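Side-chain contacts in Tae4 (Agrobacterium tumefaciens, PDB 6IJF), which is a type VI secretion amidase effector that probably cleaves peptide stems in the peptidoglycan of competing bacteria: residues D28-E32 and I33-S37; E81-M84 and R85-A88; P102-P105 and A106-R109. One frame throughout, in Å; residues are numbered along the deposited sequence.

Contacts 1, 2 and 3 follow one another along the chain, each a local turn at a helix end. Contact 1 ends helix 26-33, contact 2 opens helix 84-92, and contact 3 leads from strand 101-103 into helix 108-112. The first two have centres about 19 Å apart and touch where Trp35 CH2 packs on Val82 CG2 at 3.6 Å; helix 48-58 lies beside both. Contact 3 is about 35 Å from contact 1, centre to centre, across the molecule, at an outermost strand of the five-stranded antiparallel sheet. This helix-plus-sheet arrangement is consistent with the papain-like clan. Cys48, in a probable Cys-His-Asp triad, touches Met84 of contact 2.

Contact 1 (D28-E32 and I33-S37); sequences DLFTE and IGWES
Trp35 N-H turns back to Phe30 O in the Schellman motif that ends helix 26-33, with N and O 2.7 Å apart and an N-H...O angle of 163°, while Gly34 N donates to Thr31 O at 3.2 Å from well above the carbonyl plane. Gly34 carries the reversal with a positive phi, a conformation that a residue without a side chain adopts easily.

The turn brings two large aromatic residues together. Phe30 CB lies 4.0 Å from Trp35 CB, and beyond them the edge of the six-membered ring of Trp35 is turned to the face of Phe30, an edge-to-face pair whose planes stand 60° apart. Ile50 of helix 48-58 packs against both residues, and two large rings suit this place because they can bury a wide apolar area between the turn and that helix. A buried tryptophan needs a partner for its one polar side-chain atom, and NE1 finds it in Arg69 O.

On the outer side Glu36 crosses Thr31 at about a right angle, its CG 3.8 Å from Thr31 OG1. That hydroxyl bonds to Arg27 O, and Lys72 pairs with Glu36 OE2 while also donating to Thr31 O, so one lysine ties the last helical turn to Glu36, beyond the reversal.

Ile33 fills the inside of the bend. Its chi1 of 63° tucks CG1 in over the backbone, 3.5 Å from Leu29 O, and from there CD1 rests 3.5 Å above the plane of the Trp35 ring, over its centre.

Contact 2 (E81-M84 and R85-A88); sequences EVNM and RRLA
Glu81 and Arg86 meet as a salt bridge at the start of helix 84-92, whose N-cap position is held by Asn83. Glu81 OE2 is 3.1 Å from Arg86 NH1, the two side chains crossing at about a right angle with the carboxylate and guanidinium planes nearly perpendicular. The same oxygen uses its anti lone pair to accept from Asn83 N at 3.0 Å, with an N-H...O angle of 156°. A bend at chi2 (48°) turns the carboxylate back over the turn, where one oxygen meets both the guanidinium and the backbone N-H; Ser67 OG adds a weak bond to it.

Stacking comes next. Asn83 CB sits 3.4 Å above one face of the Arg86 guanidinium, offset toward its rim, and the Asn83 amide lies almost parallel to that group. An arginine suits the site because its flat end can lie over a neighbour while its NH1 comes within salt-bridge distance of a carboxylate oxygen.

Two backbone bonds define the first turn: Leu87 N donates to Asn83 O, in the carbonyl plane, and Ala88 N to Met84 O, each at 2.9 Å.

Apolar contacts complete the inner side. Glu81 CG slides past Leu87 CB at 3.9 Å, and the unbranched, flexible methionine lets Met84 CE reach to 4.2 Å from Ala88 CB. Met84 also touches Cys48, and Leu87 lies on Ala49 and Val52 of helix 48-58.

An arginine, a backbone N-H and the N-terminal end of helix 84-92, all close by, would be expected to stabilise the ionised carboxylate of the buried Glu81.

Contact 3 (P102-P105 and A106-R109); sequences PYTP and ATAR
Thr107 folds back on Thr104 across a tight turn between strand 101-103 and helix 108-112. Pro105 and Ala106 occupy its two corners with the backbone angles of a type I beta turn, and the ring of proline, which restricts phi, fits the first corner well. From the Thr107 backbone, CB lies 3.6 Å from Thr104 OG1. At the branch, a chi1 of 56° folds OG1 in over its own main chain, where it makes a hydrogen bond of 2.7 Å to Thr104 OG1, in which either hydroxyl may donate. The same Thr107 oxygen lies at the edge of the Tyr103 ring, near its plane, and 3.7 Å from Tyr103 CB. The other branch, CG2, passes 3.7 Å from Thr104 OG1, so OG1 bonds to that hydroxyl and CG2 merely packs beside it.

Thr104 O takes two backbone donors. Thr107 N comes from above the carbonyl plane, closing the turn, while Ala108 N, 2.9 Å away, lies nearly on the C=O axis (175°), though its N-H is bent from the line (133°). Ala108 is small enough for its CB to lie 3.9 Å from Tyr103 CB, and it is buried against Ile156 and Tyr151. A water bridges Pro105 O, 2.7 Å away, and Arg109 N, while Arg109 NH1 bonds to the backbone of another protein chain in the assembly.

This surface turn thus has its own polar network: the two hydroxyls pair, Thr104 O takes two N-H groups, and one water donates to Pro105 O and accepts from Arg109 N, linking turn to helix.

Contact 1 (D28-E32 and I33-S37)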
ATOM      1  N   ASP C  28     -21.635   8.173 -12.509  1.00 40.97           N
ATOM      2  CA  ASP C  28     -22.463   7.166 -13.224  1.00 40.11           C
ATOM      3  C   ASP C  28     -23.549   6.623 -12.299  1.00 38.56           C
ATOM      4  O   ASP C  28     -24.685   6.442 -12.757  1.00 41.56           O
ATOM      5  CB  ASP C  28     -21.591   6.057 -13.827  1.00 41.81           C
ATOM      6  CG  ASP C  28     -20.826   6.511 -15.081  1.00 48.02           C
ATOM      7  OD1 ASP C  28     -21.379   7.327 -15.856  1.00 54.64           O
ATOM      8  OD2 ASP C  28     -19.665   6.096 -15.237  1.00 54.36           O
ATOM      9  N   LEU C  29     -23.216   6.310 -11.048  1.00 36.10           N
ATOM     10  CA  LEU C  29     -24.218   5.785 -10.079  1.00 35.83           C
ATOM     11  C   LEU C  29     -25.407   6.764  -9.989  1.00 37.22           C
ATOM     12  O   LEU C  29     -26.576   6.323 -10.020  1.00 37.19           O
ATOM     13  CB  LEU C  29     -23.532   5.628  -8.726  1.00 39.43           C
ATOM     14  CG  LEU C  29     -24.446   5.204  -7.587  1.00 39.48           C
ATOM     15  CD1 LEU C  29     -24.755   3.719  -7.680  1.00 38.74           C
ATOM     16  CD2 LEU C  29     -23.821   5.537  -6.247  1.00 43.45           C
ATOM     17  N   PHE C  30     -25.124   8.045  -9.791  1.00 37.85           N
ATOM     18  CA  PHE C  30     -26.160   9.091  -9.581  1.00 41.13           C
ATOM     19  C   PHE C  30     -26.932   9.264 -10.894  1.00 40.43           C
ATOM     20  O   PHE C  30     -28.157   9.468 -10.838  1.00 38.41           O
ATOM     21  CB  PHE C  30     -25.511  10.386  -9.083  1.00 43.51           C
ATOM     22  CG  PHE C  30     -25.175  10.419  -7.609  1.00 41.82           C
ATOM     23  CD1 PHE C  30     -25.069   9.256  -6.865  1.00 42.25           C
ATOM     24  CD2 PHE C  30     -24.903  11.623  -6.985  1.00 46.38           C
ATOM     25  CE1 PHE C  30     -24.710   9.302  -5.526  1.00 43.65           C
ATOM     26  CE2 PHE C  30     -24.566  11.669  -5.642  1.00 47.32           C
ATOM     27  CZ  PHE C  30     -24.471  10.506  -4.909  1.00 42.66           C
ATOM     28  N   THR C  31     -26.255   9.166 -12.057  1.00 42.60           N
ATOM     29  CA  THR C  31     -26.954   9.245 -13.373  1.00 41.09           C
ATOM     30  C   THR C  31     -27.956   8.094 -13.469  1.00 40.70           C
ATOM     31  O   THR C  31     -29.112   8.346 -13.829  1.00 43.87           O
ATOM     32  CB  THR C  31     -25.987   9.291 -14.556  1.00 43.26           C
ATOM     33  OG1 THR C  31     -25.146  10.423 -14.322  1.00 44.13           O
ATOM     34  CG2 THR C  31     -26.703   9.446 -15.887  1.00 45.39           C
ATOM     35  N   GLU C  32     -27.571   6.870 -13.110  1.00 36.96           N
ATOM     36  CA  GLU C  32     -28.466   5.711 -13.312  1.00 37.85           C
ATOM     37  C   GLU C  32     -29.779   5.973 -12.557  1.00 40.18           C
ATOM     38  O   GLU C  32     -30.834   5.623 -13.103  1.00 43.70           O
ATOM     39  CB  GLU C  32     -27.828   4.392 -12.879  1.00 38.72           C
ATOM     40  CG  GLU C  32     -28.729   3.199 -13.107  1.00 43.19           C
ATOM     41  CD  GLU C  32     -28.121   1.866 -12.740  1.00 47.66           C
ATOM     42  OE1 GLU C  32     -26.866   1.789 -12.691  1.00 45.68           O
ATOM     43  OE2 GLU C  32     -28.896   0.888 -12.562  1.00 49.16           O
ATOM     44  N   ILE C  33     -29.714   6.564 -11.356  1.00 42.42           N
ATOM     45  CA  ILE C  33     -30.895   6.667 -10.451  1.00 41.35           C
ATOM     46  C   ILE C  33     -31.524   8.062 -10.536  1.00 47.39           C
ATOM     47  O   ILE C  33     -32.543   8.280  -9.854  1.00 45.75           O
ATOM     48  CB  ILE C  33     -30.542   6.287  -9.009  1.00 38.90           C
ATOM     49  CG1 ILE C  33     -29.513   7.224  -8.377  1.00 41.11           C
ATOM     50  CG2 ILE C  33     -30.108   4.830  -8.949  1.00 39.30           C
ATOM     51  CD1 ILE C  33     -29.315   6.982  -6.894  1.00 43.85           C
ATOM     52  N   GLY C  34     -30.971   8.954 -11.352  1.00 45.13           N
ATOM     53  CA  GLY C  34     -31.608  10.254 -11.637  1.00 46.11           C
ATOM     54  C   GLY C  34     -31.235  11.300 -10.606  1.00 47.40           C
ATOM     55  O   GLY C  34     -32.013  12.237 -10.414  1.00 45.84           O
ATOM     56  N   TRP C  35     -30.059  11.184  -9.989  1.00 45.42           N
ATOM     57  CA  TRP C  35     -29.590  12.138  -8.951  1.00 47.57           C
ATOM     58  C   TRP C  35     -28.446  12.985  -9.490  1.00 46.78           C
ATOM     59  O   TRP C  35     -27.562  13.347  -8.684  1.00 46.43           O
ATOM     60  CB  TRP C  35     -29.131  11.389  -7.706  1.00 50.30           C
ATOM     61  CG  TRP C  35     -30.197  10.682  -6.954  1.00 46.40           C
ATOM     62  CD1 TRP C  35     -31.453  10.337  -7.362  1.00 51.46           C
ATOM     63  CD2 TRP C  35     -30.055  10.191  -5.617  1.00 44.30           C
ATOM     64  NE1 TRP C  35     -32.103   9.665  -6.358  1.00 48.43           N
ATOM     65  CE2 TRP C  35     -31.267   9.559  -5.280  1.00 48.13           C
ATOM     66  CE3 TRP C  35     -29.020  10.227  -4.681  1.00 49.79           C
ATOM     67  CZ2 TRP C  35     -31.467   8.974  -4.032  1.00 51.06           C
ATOM     68  CZ3 TRP C  35     -29.224   9.652  -3.446  1.00 49.38           C
ATOM     69  CH2 TRP C  35     -30.430   9.032  -3.132  1.00 49.47           C
ATOM     70  N   GLU C  36     -28.431  13.271 -10.791  1.00 48.10           N
ATOM     71  CA  GLU C  36     -27.329  14.045 -11.431  1.00 52.53           C
ATOM     72  C   GLU C  36     -27.072  15.339 -10.655  1.00 49.74           C
ATOM     73  O   GLU C  36     -25.912  15.752 -10.529  1.00 54.39           O
ATOM     74  CB  GLU C  36     -27.653  14.414 -12.888  1.00 56.46           C
ATOM     75  CG  GLU C  36     -27.712  13.229 -13.825  1.00 52.34           C
ATOM     76  CD  GLU C  36     -29.089  12.605 -13.980  1.00 56.86           C
ATOM     77  OE1 GLU C  36     -29.820  12.515 -12.980  1.00 58.96           O
ATOM     78  OE2 GLU C  36     -29.409  12.190 -15.113  1.00 59.69           O
ATOM     79  N   SER C  37     -28.122  15.971 -10.143  1.00 52.61           N
ATOM     80  CA  SER C  37     -28.044  17.296  -9.480  1.00 52.71           C
ATOM     81  C   SER C  37     -27.318  17.205  -8.138  1.00 57.63           C
ATOM     82  O   SER C  37     -26.936  18.262  -7.643  1.00 59.34           O
ATOM     83  CB  SER C  37     -29.426  17.892  -9.328  1.00 59.87           C
ATOM     84  OG  SER C  37     -30.153  17.221  -8.305  1.00 64.18           O
TER

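Contact 2 (E81-M84 and R85-A88)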
ATOM      1  N   GLU C  81     -31.826   4.451   1.222  1.00 46.39           N
ATOM      2  CA  GLU C  81     -31.347   5.099   2.476  1.00 41.61           C
ATOM      3  C   GLU C  81     -29.937   5.619   2.236  1.00 47.82           C
ATOM      4  O   GLU C  81     -29.049   4.808   1.862  1.00 48.92           O
ATOM      5  CB  GLU C  81     -31.407   4.108   3.639  1.00 43.72           C
ATOM      6  CG  GLU C  81     -30.980   4.694   4.975  1.00 50.17           C
ATOM      7  CD  GLU C  81     -31.635   6.045   5.278  1.00 48.63           C
ATOM      8  OE1 GLU C  81     -32.849   6.076   5.519  1.00 52.45           O
ATOM      9  OE2 GLU C  81     -30.923   7.084   5.235  1.00 50.05           O
ATOM     10  N   VAL C  82     -29.716   6.912   2.423  1.00 40.01           N
ATOM     11  CA  VAL C  82     -28.397   7.545   2.110  1.00 43.44           C
ATOM     12  C   VAL C  82     -27.478   7.484   3.331  1.00 45.58           C
ATOM     13  O   VAL C  82     -26.265   7.637   3.146  1.00 50.10           O
ATOM     14  CB  VAL C  82     -28.574   8.985   1.602  1.00 51.56           C
ATOM     15  CG1 VAL C  82     -27.284   9.785   1.584  1.00 54.21           C
ATOM     16  CG2 VAL C  82     -29.236   8.985   0.232  1.00 56.67           C
ATOM     17  N   ASN C  83     -28.021   7.287   4.524  1.00 44.12           N
ATOM     18  CA  ASN C  83     -27.282   7.437   5.813  1.00 47.80           C
ATOM     19  C   ASN C  83     -26.883   6.033   6.247  1.00 37.11           C
ATOM     20  O   ASN C  83     -27.787   5.156   6.414  1.00 39.65           O
ATOM     21  CB  ASN C  83     -28.111   8.097   6.924  1.00 47.28           C
ATOM     22  CG  ASN C  83     -27.343   8.279   8.221  1.00 49.70           C
ATOM     23  OD1 ASN C  83     -26.675   9.285   8.455  1.00 57.35           O
ATOM     24  ND2 ASN C  83     -27.502   7.326   9.095  1.00 45.99           N
ATOM     25  N   MET C  84     -25.574   5.817   6.417  1.00 41.90           N
ATOM     26  CA  MET C  84     -25.059   4.462   6.725  1.00 42.59           C
ATOM     27  C   MET C  84     -25.625   3.985   8.070  1.00 35.03           C
ATOM     28  O   MET C  84     -26.085   2.838   8.141  1.00 38.94           O
ATOM     29  CB  MET C  84     -23.535   4.441   6.742  1.00 39.89           C
ATOM     30  CG  MET C  84     -22.983   3.122   7.209  1.00 37.07           C
ATOM     31  SD  MET C  84     -22.717   3.162   9.016  1.00 43.06           S
ATOM     32  CE  MET C  84     -22.326   1.426   9.260  1.00 40.80           C
ATOM     33  N   ARG C  85     -25.653   4.847   9.080  1.00 38.37           N
ATOM     34  CA  ARG C  85     -26.168   4.469  10.441  1.00 45.43           C
ATOM     35  C   ARG C  85     -27.638   4.015  10.335  1.00 39.86           C
ATOM     36  O   ARG C  85     -28.003   2.933  10.883  1.00 41.09           O
ATOM     37  CB  ARG C  85     -25.959   5.639  11.419  1.00 49.89           C
ATOM     38  CG  ARG C  85     -26.259   5.288  12.878  1.00 62.31           C
ATOM     39  CD  ARG C  85     -26.271   6.496  13.814  1.00 67.80           C
ATOM     40  NE  ARG C  85     -25.363   7.588  13.445  1.00 72.56           N
ATOM     41  CZ  ARG C  85     -24.050   7.633  13.694  1.00 80.06           C
ATOM     42  NH1 ARG C  85     -23.439   6.618  14.294  1.00 84.02           N
ATOM     43  NH2 ARG C  85     -23.342   8.691  13.318  1.00 72.54           N
ATOM     44  N   ARG C  86     -28.479   4.804   9.652  1.00 44.35           N
ATOM     45  CA  ARG C  86     -29.915   4.470   9.466  1.00 42.29           C
ATOM     46  C   ARG C  86     -30.056   3.181   8.667  1.00 40.93           C
ATOM     47  O   ARG C  86     -30.881   2.348   9.074  1.00 43.02           O
ATOM     48  CB  ARG C  86     -30.671   5.640   8.820  1.00 51.41           C
ATOM     49  CG  ARG C  86     -30.852   6.811   9.773  1.00 58.07           C
ATOM     50  CD  ARG C  86     -32.165   7.544   9.527  1.00 62.05           C
ATOM     51  NE  ARG C  86     -32.104   8.181   8.235  1.00 65.13           N
ATOM     52  CZ  ARG C  86     -31.348   9.241   7.947  1.00 75.16           C
ATOM     53  NH1 ARG C  86     -31.377   9.752   6.726  1.00 72.22           N
ATOM     54  NH2 ARG C  86     -30.588   9.798   8.877  1.00 73.33           N
ATOM     55  N   LEU C  87     -29.244   2.959   7.614  1.00 41.65           N
ATOM     56  CA  LEU C  87     -29.368   1.689   6.854  1.00 36.34           C
ATOM     57  C   LEU C  87     -28.981   0.512   7.757  1.00 35.40           C
ATOM     58  O   LEU C  87     -29.645  -0.527   7.679  1.00 35.31           O
ATOM     59  CB  LEU C  87     -28.542   1.741   5.559  1.00 42.97           C
ATOM     60  CG  LEU C  87     -28.659   0.494   4.664  1.00 42.01           C
ATOM     61  CD1 LEU C  87     -30.091   0.240   4.225  1.00 44.79           C
ATOM     62  CD2 LEU C  87     -27.767   0.617   3.444  1.00 40.86           C
ATOM     63  N   ALA C  88     -27.914   0.629   8.552  1.00 39.10           N
ATOM     64  CA  ALA C  88     -27.436  -0.471   9.445  1.00 40.03           C
ATOM     65  C   ALA C  88     -28.530  -0.808  10.474  1.00 40.05           C
ATOM     66  O   ALA C  88     -28.804  -1.978  10.696  1.00 40.01           O
ATOM     67  CB  ALA C  88     -26.154  -0.044  10.131  1.00 42.86           C
TER

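Contact 3 (P102-P105 and A106-R109)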
ATOM      1  N   PRO C 102     -21.670  -9.180  16.197  1.00 41.43           N
ATOM      2  CA  PRO C 102     -20.747  -8.071  16.438  1.00 40.73           C
ATOM      3  C   PRO C 102     -19.301  -8.546  16.652  1.00 40.33           C
ATOM      4  O   PRO C 102     -19.094  -9.508  17.366  1.00 45.92           O
ATOM      5  CB  PRO C 102     -21.297  -7.385  17.698  1.00 42.22           C
ATOM      6  CG  PRO C 102     -22.379  -8.285  18.274  1.00 45.07           C
ATOM      7  CD  PRO C 102     -22.425  -9.534  17.409  1.00 44.91           C
ATOM      8  N   TYR C 103     -18.340  -7.878  16.017  1.00 40.23           N
ATOM      9  CA  TYR C 103     -16.901  -8.179  16.146  1.00 40.37           C
ATOM     10  C   TYR C 103     -16.111  -6.903  16.417  1.00 46.01           C
ATOM     11  O   TYR C 103     -16.654  -5.749  16.406  1.00 43.48           O
ATOM     12  CB  TYR C 103     -16.379  -8.878  14.892  1.00 41.59           C
ATOM     13  CG  TYR C 103     -16.952 -10.245  14.677  1.00 40.53           C
ATOM     14  CD1 TYR C 103     -16.573 -11.293  15.483  1.00 40.56           C
ATOM     15  CD2 TYR C 103     -17.902 -10.491  13.690  1.00 40.61           C
ATOM     16  CE1 TYR C 103     -17.130 -12.554  15.345  1.00 41.52           C
ATOM     17  CE2 TYR C 103     -18.427 -11.758  13.488  1.00 39.22           C
ATOM     18  CZ  TYR C 103     -18.061 -12.791  14.348  1.00 44.59           C
ATOM     19  OH  TYR C 103     -18.543 -14.061  14.199  1.00 46.04           O
ATOM     20  N   THR C 104     -14.824  -7.139  16.681  1.00 46.68           N
ATOM     21  CA  THR C 104     -13.764  -6.120  16.858  1.00 47.33           C
ATOM     22  C   THR C 104     -12.770  -6.263  15.720  1.00 41.80           C
ATOM     23  O   THR C 104     -12.698  -7.305  15.072  1.00 43.35           O
ATOM     24  CB  THR C 104     -13.073  -6.331  18.210  1.00 46.63           C
ATOM     25  OG1 THR C 104     -12.439  -7.618  18.195  1.00 44.19           O
ATOM     26  CG2 THR C 104     -14.063  -6.196  19.340  1.00 47.88           C
ATOM     27  N   PRO C 105     -11.943  -5.237  15.449  1.00 45.37           N
ATOM     28  CA  PRO C 105     -10.909  -5.366  14.435  1.00 47.08           C
ATOM     29  C   PRO C 105     -10.070  -6.648  14.561  1.00 44.14           C
ATOM     30  O   PRO C 105      -9.762  -7.232  13.542  1.00 40.77           O
ATOM     31  CB  PRO C 105      -9.999  -4.143  14.684  1.00 50.40           C
ATOM     32  CG  PRO C 105     -10.877  -3.135  15.402  1.00 53.76           C
ATOM     33  CD  PRO C 105     -11.972  -3.915  16.088  1.00 51.32           C
ATOM     34  N   ALA C 106      -9.691  -7.069  15.787  1.00 40.30           N
ATOM     35  CA  ALA C 106      -8.796  -8.240  15.956  1.00 48.30           C
ATOM     36  C   ALA C 106      -9.575  -9.546  15.724  1.00 46.66           C
ATOM     37  O   ALA C 106      -8.892 -10.578  15.524  1.00 48.14           O
ATOM     38  CB  ALA C 106      -8.119  -8.247  17.314  1.00 52.93           C
ATOM     39  N   THR C 107     -10.923  -9.529  15.693  1.00 42.70           N
ATOM     40  CA  THR C 107     -11.740 -10.774  15.561  1.00 41.54           C
ATOM     41  C   THR C 107     -12.569 -10.847  14.265  1.00 43.74           C
ATOM     42  O   THR C 107     -12.991 -11.961  13.924  1.00 42.21           O
ATOM     43  CB  THR C 107     -12.631 -10.975  16.780  1.00 43.24           C
ATOM     44  OG1 THR C 107     -13.469  -9.835  17.011  1.00 42.17           O
ATOM     45  CG2 THR C 107     -11.785 -11.245  18.007  1.00 48.04           C
ATOM     46  N   ALA C 108     -12.780  -9.751  13.543  1.00 40.53           N
ATOM     47  CA  ALA C 108     -13.727  -9.742  12.410  1.00 42.40           C
ATOM     48  C   ALA C 108     -13.278 -10.704  11.307  1.00 40.53           C
ATOM     49  O   ALA C 108     -14.157 -11.321  10.696  1.00 41.90           O
ATOM     50  CB  ALA C 108     -13.951  -8.338  11.892  1.00 43.21           C
ATOM     51  N   ARG C 109     -11.990 -10.836  11.012  1.00 39.37           N
ATOM     52  CA  ARG C 109     -11.549 -11.690   9.865  1.00 43.55           C
ATOM     53  C   ARG C 109     -11.879 -13.164  10.150  1.00 44.31           C
ATOM     54  O   ARG C 109     -12.476 -13.825   9.262  1.00 42.04           O
ATOM     55  CB  ARG C 109     -10.064 -11.513   9.521  1.00 45.74           C
ATOM     56  CG  ARG C 109      -9.648 -12.249   8.266  1.00 46.10           C
ATOM     57  CD  ARG C 109      -8.154 -12.356   8.124  1.00 52.36           C
ATOM     58  NE  ARG C 109      -7.601 -13.347   9.015  1.00 49.68           N
ATOM     59  CZ  ARG C 109      -6.954 -13.092  10.138  1.00 55.47           C
ATOM     60  NH1 ARG C 109      -6.693 -11.854  10.533  1.00 56.90           N
ATOM     61  NH2 ARG C 109      -6.505 -14.103  10.857  1.00 60.94           N
TER
HETATM   62  O   HOH W   1      -9.452  -9.631  12.254  1.00 41.19           O